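Local coordinates for type IV secretion system protein VirB11 (PDB 2GZA) that hydrolyses ATP as a hexameric P-loop ATPase of the Brucella suis type IV secretion system, at residues V43-E48 against P220-L225. Sequence-based numbering, arbitrary orientation.
Sequences VNRPGE and PNHVHL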
loop_
_atom_site.group_PDB
_atom_site.type_symbol
_atom_site.label_atom_id
_atom_site.label_comp_id
_atom_site.label_asym_id
_atom_site.label_seq_id
_atom_site.Cartn_x
_atom_site.Cartn_y
_atom_site.Cartn_z
ATOM N N VAL C 43 -31.240 14.187 -32.830
ATOM C CA VAL C 43 -32.030 15.389 -32.624
ATOM C C VAL C 43 -31.386 16.192 -31.494
ATOM O O VAL C 43 -31.282 15.720 -30.357
ATOM C CB VAL C 43 -33.531 15.092 -32.336
ATOM C CG1 VAL C 43 -34.307 16.399 -32.073
ATOM C CG2 VAL C 43 -34.170 14.336 -33.493
ATOM N N ASN C 44 -30.931 17.397 -31.828
ATOM C CA ASN C 44 -30.264 18.288 -30.861
ATOM C C ASN C 44 -31.235 19.258 -30.216
ATOM O O ASN C 44 -31.042 19.672 -29.076
ATOM C CB ASN C 44 -29.147 19.094 -31.528
ATOM C CG ASN C 44 -28.130 18.220 -32.218
ATOM O OD1 ASN C 44 -27.935 17.067 -31.839
ATOM N ND2 ASN C 44 -27.476 18.761 -33.242
ATOM N N ARG C 45 -32.265 19.625 -30.967
ATOM C CA ARG C 45 -33.243 20.610 -30.533
ATOM C C ARG C 45 -34.509 20.456 -31.355
ATOM O O ARG C 45 -34.469 19.868 -32.434
ATOM C CB ARG C 45 -32.672 22.036 -30.645
ATOM C CG ARG C 45 -32.244 22.484 -32.041
ATOM C CD ARG C 45 -30.782 22.912 -32.056
ATOM N NE ARG C 45 -30.383 23.500 -30.777
ATOM C CZ ARG C 45 -29.170 23.428 -30.237
ATOM N NH1 ARG C 45 -28.186 22.787 -30.846
ATOM N NH2 ARG C 45 -28.945 24.001 -29.067
ATOM N N PRO C 46 -35.630 21.006 -30.858
ATOM C CA PRO C 46 -36.898 20.959 -31.574
ATOM C C PRO C 46 -36.746 21.458 -33.002
ATOM O O PRO C 46 -36.103 22.481 -33.222
ATOM C CB PRO C 46 -37.768 21.962 -30.795
ATOM C CG PRO C 46 -36.814 22.750 -29.943
ATOM C CD PRO C 46 -35.753 21.768 -29.602
ATOM N N GLY C 47 -37.323 20.728 -33.954
ATOM C CA GLY C 47 -37.416 21.197 -35.328
ATOM C C GLY C 47 -36.359 20.702 -36.296
ATOM O O GLY C 47 -36.458 20.960 -37.491
ATOM N N GLU C 48 -35.346 19.996 -35.805
ATOM C CA GLU C 48 -34.295 19.528 -36.700
ATOM C C GLU C 48 -33.778 18.134 -36.393
ATOM O O GLU C 48 -33.944 17.623 -35.286
ATOM C CB GLU C 48 -33.137 20.540 -36.797
ATOM C CG GLU C 48 -32.822 21.328 -35.536
ATOM C CD GLU C 48 -31.364 21.745 -35.469
ATOM O OE1 GLU C 48 -31.045 22.892 -35.842
ATOM O OE2 GLU C 48 -30.529 20.919 -35.052
ATOM N N PRO C 220 -23.849 24.375 -36.374
ATOM C CA PRO C 220 -25.270 24.013 -36.234
ATOM C C PRO C 220 -25.504 22.680 -35.519
ATOM O O PRO C 220 -26.467 22.540 -34.775
ATOM C CB PRO C 220 -25.767 23.928 -37.688
ATOM C CG PRO C 220 -24.530 23.820 -38.527
ATOM C CD PRO C 220 -23.479 24.588 -37.782
ATOM N N ASN C 221 -24.621 21.719 -35.749
ATOM C CA ASN C 221 -24.738 20.400 -35.144
ATOM C C ASN C 221 -24.009 20.357 -33.800
ATOM O O ASN C 221 -22.849 19.953 -33.727
ATOM C CB ASN C 221 -24.203 19.333 -36.114
ATOM C CG ASN C 221 -24.496 17.902 -35.669
ATOM O OD1 ASN C 221 -25.026 17.661 -34.587
ATOM N ND2 ASN C 221 -24.136 16.944 -36.512
ATOM N N HIS C 222 -24.689 20.788 -32.741
ATOM C CA HIS C 222 -24.095 20.774 -31.405
ATOM C C HIS C 222 -25.110 20.493 -30.308
ATOM O O HIS C 222 -26.320 20.636 -30.516
ATOM C CB HIS C 222 -23.313 22.069 -31.115
ATOM C CG HIS C 222 -24.176 23.270 -30.881
ATOM N ND1 HIS C 222 -24.531 24.138 -31.886
ATOM C CD2 HIS C 222 -24.760 23.745 -29.755
ATOM C CE1 HIS C 222 -25.292 25.096 -31.393
ATOM N NE2 HIS C 222 -25.447 24.878 -30.101
ATOM N N VAL C 223 -24.600 20.086 -29.149
ATOM C CA VAL C 223 -25.414 19.891 -27.950
ATOM C C VAL C 223 -24.681 20.509 -26.763
ATOM O O VAL C 223 -23.506 20.202 -26.538
ATOM C CB VAL C 223 -25.704 18.379 -27.685
ATOM C CG1 VAL C 223 -26.446 18.191 -26.376
ATOM C CG2 VAL C 223 -26.510 17.770 -28.831
ATOM N N HIS C 224 -25.356 21.389 -26.028
ATOM C CA HIS C 224 -24.803 21.932 -24.786
ATOM C C HIS C 224 -25.292 21.105 -23.612
ATOM O O HIS C 224 -26.494 21.045 -23.354
ATOM C CB HIS C 224 -25.204 23.391 -24.570
ATOM C CG HIS C 224 -24.758 24.318 -25.653
ATOM N ND1 HIS C 224 -23.432 24.528 -25.953
ATOM C CD2 HIS C 224 -25.465 25.115 -26.486
ATOM C CE1 HIS C 224 -23.344 25.402 -26.937
ATOM N NE2 HIS C 224 -24.562 25.776 -27.275
ATOM N N LEU C 225 -24.362 20.466 -22.914
ATOM C CA LEU C 225 -24.683 19.731 -21.698
ATOM C C LEU C 225 -24.275 20.519 -20.454
ATOM O O LEU C 225 -23.292 21.262 -20.468
ATOM C CB LEU C 225 -24.041 18.344 -21.694
ATOM C CG LEU C 225 -24.335 17.374 -22.846
ATOM C CD1 LEU C 225 -23.486 16.120 -22.709
ATOM C CD2 LEU C 225 -25.816 17.010 -22.934
HETATM O O HOH W 1 -28.325 21.478 -33.682
#
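N44 points its side-chain amide at N221, the residue just ahead of strand 222-226: ND2 donates to OD1 of N221 at 3.0 Å, a fairly straight bond (161°) lying nearly in the N44 amide plane. The acceptor is met less tidily, since the donor is tilted 34° from the plane of the N221 side-chain carbonyl. R204 bonds both amide oxygens, N44 OD1 through NH2 and N221 OD1 through NE, so each oxygen has a partner in the same guanidinium. Farther along the strand, CG2 of V223 packs 3.4 Å from N44 OD1, and N44 CB lies against the carbonyl O of H222. N44 has CG anti to its own carbonyl carbon, which sets the amide beside its backbone N, with ND2 turned to N221 and OD1 near V223 CG2.

This is where the two halves of the subunit meet: 43-48 is the hairpin loop joining strands 40-43 and 48-52 of the antiparallel N-terminal sheet, whereas 222-226 is an outermost strand of a parallel sheet in the P-loop ATPase part.

R45 reaches across with a chain bent at chi2 and chi3. That bend carries NH1 over one face of the H222 ring, offset toward its rim, 3.5 Å from NE2, and to 2.9 Å from the H222 carbonyl O. The guanidinium and ring planes are inclined by 54°, so this is no flat stack. NH2 forms a salt bridge with E111, while H222 ND1 bonds the carbonyl O of H219.

A type II turn from R45 through P46 and G47 brings the chain round to E48, whose carboxylate joins by way of one water. That water donates to E48 OE2 (2.7 Å) and accepts from N44 ND2 and R45 NH1.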